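Side-chain contacts in alpha-1,2-mannosyltransferase (Ktr4), putative (PDB 7BOP), which is a putative mannosyltransferase of the GT-A fold that holds guanosine-5'-diphosphate beside a manganese ion: residues A151-L154 and T155-I159; M144-F147 and R148-A151; H302-A306 and G307-Y311. One frame throughout, in Å; residues are numbered along the deposited sequence. Where two conformers were deposited one is given.

Contact 1 of 3, residues A151-L154 and T155-I159; sequences AAIL and TEQKI. With NA (sodium ion), chain J.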
loop_
_atom_site.group_PDB
_atom_site.type_symbol
_atom_site.label_atom_id
_atom_site.label_comp_id
_atom_site.label_asym_id
_atom_site.label_seq_id
_atom_site.Cartn_x
_atom_site.Cartn_y
_atom_site.Cartn_z
ATOM N N ALA A 151 13.566 10.031 18.040
ATOM C CA ALA A 151 14.252 9.658 16.801
ATOM C C ALA A 151 15.656 9.109 17.081
ATOM O O ALA A 151 16.078 8.129 16.461
ATOM C CB ALA A 151 14.321 10.841 15.833
ATOM N N ALA A 152 16.376 9.736 18.008
ATOM C CA ALA A 152 17.699 9.243 18.416
ATOM C C ALA A 152 17.614 7.834 19.018
ATOM O O ALA A 152 18.469 6.998 18.754
ATOM C CB ALA A 152 18.366 10.206 19.396
ATOM N N ILE A 153 16.574 7.557 19.798
ATOM C CA ILE A 153 16.406 6.226 20.375
ATOM C C ILE A 153 16.080 5.190 19.290
ATOM O O ILE A 153 16.681 4.119 19.273
ATOM C CB ILE A 153 15.357 6.207 21.507
ATOM C CG1 ILE A 153 15.861 7.066 22.684
ATOM C CG2 ILE A 153 15.104 4.778 21.982
ATOM C CD1 ILE A 153 14.802 7.406 23.711
ATOM N N LEU A 154 15.158 5.509 18.386
ATOM C CA LEU A 154 14.830 4.578 17.294
ATOM C C LEU A 154 16.044 4.328 16.390
ATOM O O LEU A 154 16.290 3.195 15.992
ATOM C CB LEU A 154 13.619 5.046 16.480
ATOM C CG LEU A 154 13.032 3.970 15.554
ATOM C CD1 LEU A 154 12.515 2.768 16.344
ATOM C CD2 LEU A 154 11.921 4.541 14.694
ATOM N N THR A 155 16.810 5.379 16.098
ATOM C CA THR A 155 18.072 5.252 15.364
ATOM C C THR A 155 19.025 4.244 16.035
ATOM O O THR A 155 19.612 3.395 15.346
ATOM C CB THR A 155 18.757 6.621 15.163
ATOM O OG1 THR A 155 17.949 7.413 14.291
ATOM C CG2 THR A 155 20.173 6.479 14.532
ATOM N N GLU A 156 19.138 4.320 17.362
ATOM C CA GLU A 156 20.027 3.412 18.098
ATOM C C GLU A 156 19.498 1.978 18.086
ATOM O O GLU A 156 20.276 1.045 17.980
ATOM C CB GLU A 156 20.267 3.881 19.548
ATOM C CG GLU A 156 21.187 5.091 19.698
ATOM C CD GLU A 156 22.525 4.949 18.973
ATOM O OE1 GLU A 156 22.910 5.894 18.243
ATOM O OE2 GLU A 156 23.194 3.900 19.127
ATOM N N GLN A 157 18.183 1.803 18.178
ATOM C CA GLN A 157 17.598 0.462 18.314
ATOM C C GLN A 157 17.323 -0.278 17.015
ATOM O O GLN A 157 17.457 -1.484 16.969
ATOM C CB GLN A 157 16.284 0.543 19.079
ATOM C CG GLN A 157 16.422 1.041 20.508
ATOM C CD GLN A 157 15.075 1.213 21.186
ATOM O OE1 GLN A 157 14.031 1.293 20.523
ATOM N NE2 GLN A 157 15.092 1.314 22.500
ATOM N N LYS A 158 16.889 0.438 15.985
ATOM C CA LYS A 158 16.311 -0.191 14.802
ATOM C C LYS A 158 17.367 -0.611 13.780
ATOM O O LYS A 158 18.225 0.189 13.394
ATOM C CB LYS A 158 15.285 0.747 14.153
ATOM C CG LYS A 158 14.497 0.101 13.026
ATOM C CD LYS A 158 13.293 0.945 12.617
ATOM C CE LYS A 158 12.758 0.515 11.260
ATOM N NZ LYS A 158 12.422 -0.924 11.254
ATOM N N ILE A 159 17.258 -1.861 13.341
ATOM C CA ILE A 159 18.197 -2.486 12.395
ATOM C C ILE A 159 18.210 -1.733 11.066
ATOM O O ILE A 159 17.158 -1.441 10.493
ATOM C CB ILE A 159 17.854 -3.995 12.183
ATOM C CG1 ILE A 159 18.359 -4.815 13.378
ATOM C CG2 ILE A 159 18.462 -4.563 10.900
ATOM C CD1 ILE A 159 17.755 -6.187 13.498
HETATM NA NA NA J . 19.654 1.909 13.660
HETATM O O HOH W 1 20.963 7.975 17.960
HETATM O O HOH W 2 21.145 1.217 11.968
#
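The C-terminal end of helix 144-157, where the chain unwinds around a bound sodium ion, shows how a helix terminus can offer a metal its backbone carbonyl oxygens. The last i to i+4 bonds tie residues 151-154 to 155-158, and the doubled one lies at Ala-151. Its carbonyl O receives Thr-155 N at 2.9 Å and Thr-155 OG1 at 3.0 Å, from opposite faces of the carbonyl plane; the hydroxyl stands well above that plane, off any lone pair. With OG1 anti to the carbonyl carbon (chi1 -67°), the hydroxyl is folded back along the helix, and the same OG1 is also bonded to the backbone N of Asp-163. Beside this, a water donates to Ala-152 O and, in one of two conformers of Glu-156, to OE1 of that residue, so the bridge between them is doubtful.

On another flank Ile-153 and Gln-157 run side by side in the same direction, the CG2 branch of Ile-153 lying 3.5 Å from Gln-157 NE2. Leu-154 and Lys-158 repeat the pattern, CD1 of the leucine 4.1 Å from CB of the lysine, before NZ departs for a salt bridge with Asp-227. The final turn closes through a hydrogen bond from Lys-158 N to Leu-154 O at 2.8 Å. Lys-158 then leaves helical geometry, which lets its own carbonyl O meet the sodium at 2.2 Å, matched by Thr-155 O, also 2.2 Å from the ion. A water and Tyr-161 O are the other ligands of the ion. The turn lies at the surface, but Leu-154 is buried against the loop residues Tyr-161 and Arg-313, and the loop holding Tyr-161 and Asp-163 leads on to helix 165-177.

Contact 2 of 3, residues M144-F147 and R148-A151; sequences MELF and RESA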
loop_
_atom_site.group_PDB
_atom_site.type_symbol
_atom_site.label_atom_id
_atom_site.label_comp_id
_atom_site.label_asym_id
_atom_site.label_seq_id
_atom_site.Cartn_x
_atom_site.Cartn_y
_atom_site.Cartn_z
ATOM N N MET A 144 9.236 19.558 18.352
ATOM C CA MET A 144 10.374 19.043 17.592
ATOM C C MET A 144 11.520 18.529 18.461
ATOM O O MET A 144 12.257 17.655 18.009
ATOM C CB MET A 144 10.884 20.073 16.567
ATOM C CG MET A 144 9.864 20.448 15.498
ATOM S SD MET A 144 9.102 19.019 14.679
ATOM C CE MET A 144 10.539 18.404 13.812
ATOM N N GLU A 145 11.685 19.050 19.684
ATOM C CA GLU A 145 12.672 18.477 20.623
ATOM C C GLU A 145 12.302 17.060 21.067
ATOM O O GLU A 145 13.172 16.194 21.156
ATOM C CB GLU A 145 12.905 19.359 21.859
ATOM C CG GLU A 145 14.149 20.220 21.744
ATOM C CD GLU A 145 14.333 21.173 22.917
ATOM O OE1 GLU A 145 14.149 20.751 24.084
ATOM O OE2 GLU A 145 14.676 22.351 22.661
ATOM N N LEU A 146 11.025 16.838 21.357
ATOM C CA LEU A 146 10.518 15.492 21.648
ATOM C C LEU A 146 10.684 14.566 20.442
ATOM O O LEU A 146 11.074 13.404 20.601
ATOM C CB LEU A 146 9.042 15.527 22.063
ATOM C CG LEU A 146 8.680 16.178 23.401
ATOM C CD1 LEU A 146 7.175 16.077 23.615
ATOM C CD2 LEU A 146 9.425 15.538 24.562
ATOM N N PHE A 147 10.388 15.076 19.244
ATOM C CA PHE A 147 10.658 14.321 18.020
ATOM C C PHE A 147 12.124 13.861 17.947
ATOM O O PHE A 147 12.393 12.684 17.702
ATOM C CB PHE A 147 10.299 15.112 16.747
ATOM C CG PHE A 147 10.914 14.531 15.511
ATOM C CD1 PHE A 147 10.374 13.387 14.942
ATOM C CD2 PHE A 147 12.085 15.061 14.969
ATOM C CE1 PHE A 147 10.962 12.800 13.835
ATOM C CE2 PHE A 147 12.681 14.474 13.858
ATOM C CZ PHE A 147 12.115 13.341 13.293
ATOM N N ARG A 148 13.060 14.788 18.150
ATOM C CA ARG A 148 14.483 14.485 18.006
ATOM C C ARG A 148 14.971 13.473 19.040
ATOM O O ARG A 148 15.790 12.610 18.727
ATOM C CB ARG A 148 15.344 15.758 18.044
ATOM C CG ARG A 148 15.295 16.554 16.743
ATOM C CD ARG A 148 16.317 17.684 16.721
ATOM N NE ARG A 148 15.912 18.802 17.579
ATOM C CZ ARG A 148 15.116 19.817 17.223
ATOM N NH1 ARG A 148 14.826 20.754 18.119
ATOM N NH2 ARG A 148 14.605 19.918 15.993
ATOM N N GLU A 149 14.458 13.570 20.262
ATOM C CA GLU A 149 14.824 12.631 21.320
ATOM C C GLU A 149 14.368 11.198 21.021
ATOM O O GLU A 149 15.150 10.259 21.156
ATOM C CB GLU A 149 14.258 13.095 22.664
ATOM C CG GLU A 149 14.960 14.343 23.189
ATOM C CD GLU A 149 14.327 14.906 24.457
ATOM O OE1 GLU A 149 14.805 15.955 24.935
ATOM O OE2 GLU A 149 13.358 14.309 24.978
ATOM N N SER A 150 13.112 11.025 20.620
ATOM C CA SER A 150 12.616 9.691 20.290
ATOM C C SER A 150 13.268 9.143 18.988
ATOM O O SER A 150 13.524 7.943 18.876
ATOM C CB SER A 150 11.082 9.668 20.238
ATOM O OG SER A 150 10.581 10.663 19.374
ATOM N N ALA A 151 13.566 10.031 18.040
ATOM C CA ALA A 151 14.252 9.658 16.801
ATOM C C ALA A 151 15.656 9.109 17.081
ATOM O O ALA A 151 16.078 8.129 16.461
ATOM C CB ALA A 151 14.321 10.841 15.833
HETATM O O HOH W 3 10.883 10.437 16.648
#
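Met-144 and Glu-145 meet Arg-148 at the start of the surface helix 144-157, a case of a long side chain folding back along its own helix. Bent at chi3 (-74°), the arginine lays one guanidinium face over Met-144 O, which sits 3.7 Å above the plane, over its centre. NH2 touches Met-144 CB at 3.8 Å and NH1 touches Glu-145 CG at 3.7 Å. The Glu-145 carboxylate and the guanidinium are tilted 52° apart, and Glu-145 OE2 stays 4.8 Å from Arg-148 NH1, too far for a salt bridge.

On the inward side, Ala-151 CB lies over one face of the Phe-147 ring, toward its rim, 4.2 Å from CZ, while Arg-148 CG approaches CD2 of that ring at 4.0 Å. With CG anti to the backbone N (chi1 164°), the ring is carried to the side of the helix where Ala-151 lies. Behind these contacts run the regular i to i+4 backbone bonds, and farther out an edge-to-face stack with His-168 and packing on Phe-310 and Leu-165 hold the phenylalanine against helices 165-177 and 308-311. A water tucked beside the helix donates to Phe-147 O at 2.9 Å and accepts from Ser-150 OG at 2.8 Å.

Contact 3 of 3, residues H302-A306 and G307-Y311; sequences HLDRA and GGFFY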
loop_
_atom_site.group_PDB
_atom_site.type_symbol
_atom_site.label_atom_id
_atom_site.label_comp_id
_atom_site.label_asym_id
_atom_site.label_seq_id
_atom_site.Cartn_x
_atom_site.Cartn_y
_atom_site.Cartn_z
ATOM N N HIS A 302 -7.414 11.478 14.782
ATOM C CA HIS A 302 -7.089 11.001 16.123
ATOM C C HIS A 302 -5.595 10.652 16.254
ATOM O O HIS A 302 -4.908 11.104 17.183
ATOM C CB HIS A 302 -7.934 9.776 16.462
ATOM C CG HIS A 302 -7.649 9.209 17.813
ATOM N ND1 HIS A 302 -6.640 8.296 18.040
ATOM C CD2 HIS A 302 -8.219 9.447 19.012
ATOM C CE1 HIS A 302 -6.606 7.995 19.325
ATOM N NE2 HIS A 302 -7.559 8.673 19.938
ATOM N N LEU A 303 -5.092 9.859 15.315
ATOM C CA LEU A 303 -3.667 9.483 15.308
ATOM C C LEU A 303 -2.761 10.707 15.146
ATOM O O LEU A 303 -1.694 10.806 15.771
ATOM C CB LEU A 303 -3.386 8.479 14.191
ATOM C CG LEU A 303 -4.074 7.116 14.265
ATOM C CD1 LEU A 303 -3.596 6.291 13.073
ATOM C CD2 LEU A 303 -3.825 6.373 15.582
ATOM N N ASP A 304 -3.205 11.646 14.317
ATOM C CA ASP A 304 -2.455 12.884 14.061
ATOM C C ASP A 304 -2.272 13.718 15.343
ATOM O O ASP A 304 -1.179 14.226 15.616
ATOM C CB ASP A 304 -3.177 13.719 12.982
ATOM C CG ASP A 304 -2.238 14.622 12.198
ATOM O OD1 ASP A 304 -1.033 14.331 12.115
ATOM O OD2 ASP A 304 -2.705 15.634 11.630
ATOM N N ARG A 305 -3.350 13.837 16.116
ATOM C CA ARG A 305 -3.321 14.530 17.407
ATOM C C ARG A 305 -2.555 13.754 18.492
ATOM O O ARG A 305 -1.978 14.368 19.386
ATOM C CB ARG A 305 -4.744 14.851 17.881
ATOM C CG ARG A 305 -5.483 15.809 16.950
ATOM C CD ARG A 305 -6.849 16.213 17.492
ATOM N NE ARG A 305 -7.777 15.086 17.722
ATOM C CZ ARG A 305 -8.721 14.640 16.871
ATOM N NH1 ARG A 305 -8.924 15.197 15.673
ATOM N NH2 ARG A 305 -9.479 13.610 17.224
ATOM N N ALA A 306 -2.560 12.421 18.423
ATOM C CA ALA A 306 -1.799 11.590 19.366
ATOM C C ALA A 306 -0.285 11.742 19.224
ATOM O O ALA A 306 0.425 11.514 20.185
ATOM C CB ALA A 306 -2.189 10.121 19.244
ATOM N N GLY A 307 0.192 12.101 18.032
ATOM C CA GLY A 307 1.595 12.440 17.805
ATOM C C GLY A 307 2.507 11.326 17.327
ATOM O O GLY A 307 3.663 11.585 16.976
ATOM N N GLY A 308 1.987 10.098 17.272
ATOM C CA GLY A 308 2.783 8.933 16.932
ATOM C C GLY A 308 3.367 8.854 15.532
ATOM O O GLY A 308 4.310 8.093 15.322
ATOM N N PHE A 309 2.856 9.639 14.580
ATOM C CA PHE A 309 3.552 9.793 13.294
ATOM C C PHE A 309 4.948 10.396 13.445
ATOM O O PHE A 309 5.820 10.147 12.602
ATOM C CB PHE A 309 2.729 10.614 12.281
ATOM C CG PHE A 309 1.527 9.881 11.754
ATOM C CD1 PHE A 309 1.682 8.710 11.017
ATOM C CD2 PHE A 309 0.235 10.346 12.004
ATOM C CE1 PHE A 309 0.574 8.014 10.545
ATOM C CE2 PHE A 309 -0.873 9.656 11.526
ATOM C CZ PHE A 309 -0.709 8.489 10.804
ATOM N N PHE A 310 5.150 11.190 14.501
ATOM C CA PHE A 310 6.439 11.838 14.766
ATOM C C PHE A 310 7.167 11.299 15.976
ATOM O O PHE A 310 8.369 11.078 15.891
ATOM C CB PHE A 310 6.252 13.353 14.850
ATOM C CG PHE A 310 5.769 13.925 13.568
ATOM C CD1 PHE A 310 6.664 14.161 12.537
ATOM C CD2 PHE A 310 4.419 14.107 13.342
ATOM C CE1 PHE A 310 6.222 14.632 11.314
ATOM C CE2 PHE A 310 3.970 14.593 12.129
ATOM C CZ PHE A 310 4.872 14.846 11.109
ATOM N N TYR A 311 6.467 11.083 17.088
ATOM C CA TYR A 311 7.115 10.554 18.305
ATOM C C TYR A 311 7.401 9.063 18.222
ATOM O O TYR A 311 8.254 8.542 18.950
ATOM C CB TYR A 311 6.295 10.877 19.558
ATOM C CG TYR A 311 5.923 12.346 19.701
ATOM C CD1 TYR A 311 6.844 13.364 19.409
ATOM C CD2 TYR A 311 4.653 12.719 20.141
ATOM C CE1 TYR A 311 6.506 14.708 19.548
ATOM C CE2 TYR A 311 4.305 14.061 20.283
ATOM C CZ TYR A 311 5.230 15.049 19.984
ATOM O OH TYR A 311 4.885 16.368 20.125
#
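Gly-307 N donates to Leu-303 O at 3.2 Å, after which the backbone leaves helix 294-306 with a positive phi of 94° at Gly-307, a value readily accessible to glycine, and begins a short helix at about 308-311. The carbonyl O of Gly-307 accepts both Phe-310 N and Tyr-311 N at 2.9 Å, which starts the next turn.

The first helix ends and the chain runs on into the short one, and the Phe-309 side chain points back toward the helix just left. CE2 of its ring meets Leu-303 CB at 3.8 Å, in an oblique approach. The backbone N of Asp-304 lies near the plane of the same ring, at its edge, 4.1 Å from CE2. The Asp-304 side chain crosses that of Phe-309 at about a right angle, carboxylate and ring planes 66° apart, with OD1 4.2 Å from CD2. This carboxylate is committed to another partner, for OD1 forms a salt bridge with Arg-172 of helix 165-177. Tyr-311 also presents a ring edge, CD2 standing 4.4 Å from Ala-306 O, and its OH is bonded to Asn-143 N.

Leu-303 and Phe-309 both also touch Val-319 of helix 316-327. The arrangement is that of a glycine with positive phi terminating a helix at its C-terminal end, followed at once by a short helix, here buried among the helices of a GT-A glycosyltransferase.

Contacts 1 and 2 are successive parts of one helix, 144-157: contact 2 lies on its first turns, contact 1 on its last, with Ala-151 common to both and their centres 11 Å apart. Contact 3 follows much later in the chain, at the junction of helices 294-306 and 308-311, its centre 13 Å from that of contact 2 and 18 Å from that of contact 1. It touches contact 2 directly, where Leu-146 and Phe-147 pack on Phe-310 and Tyr-311, but not contact 1. The junction of helices 294-306 and 308-311 therefore packs against the first half of helix 144-157, while that helix's other end finishes at the sodium ion.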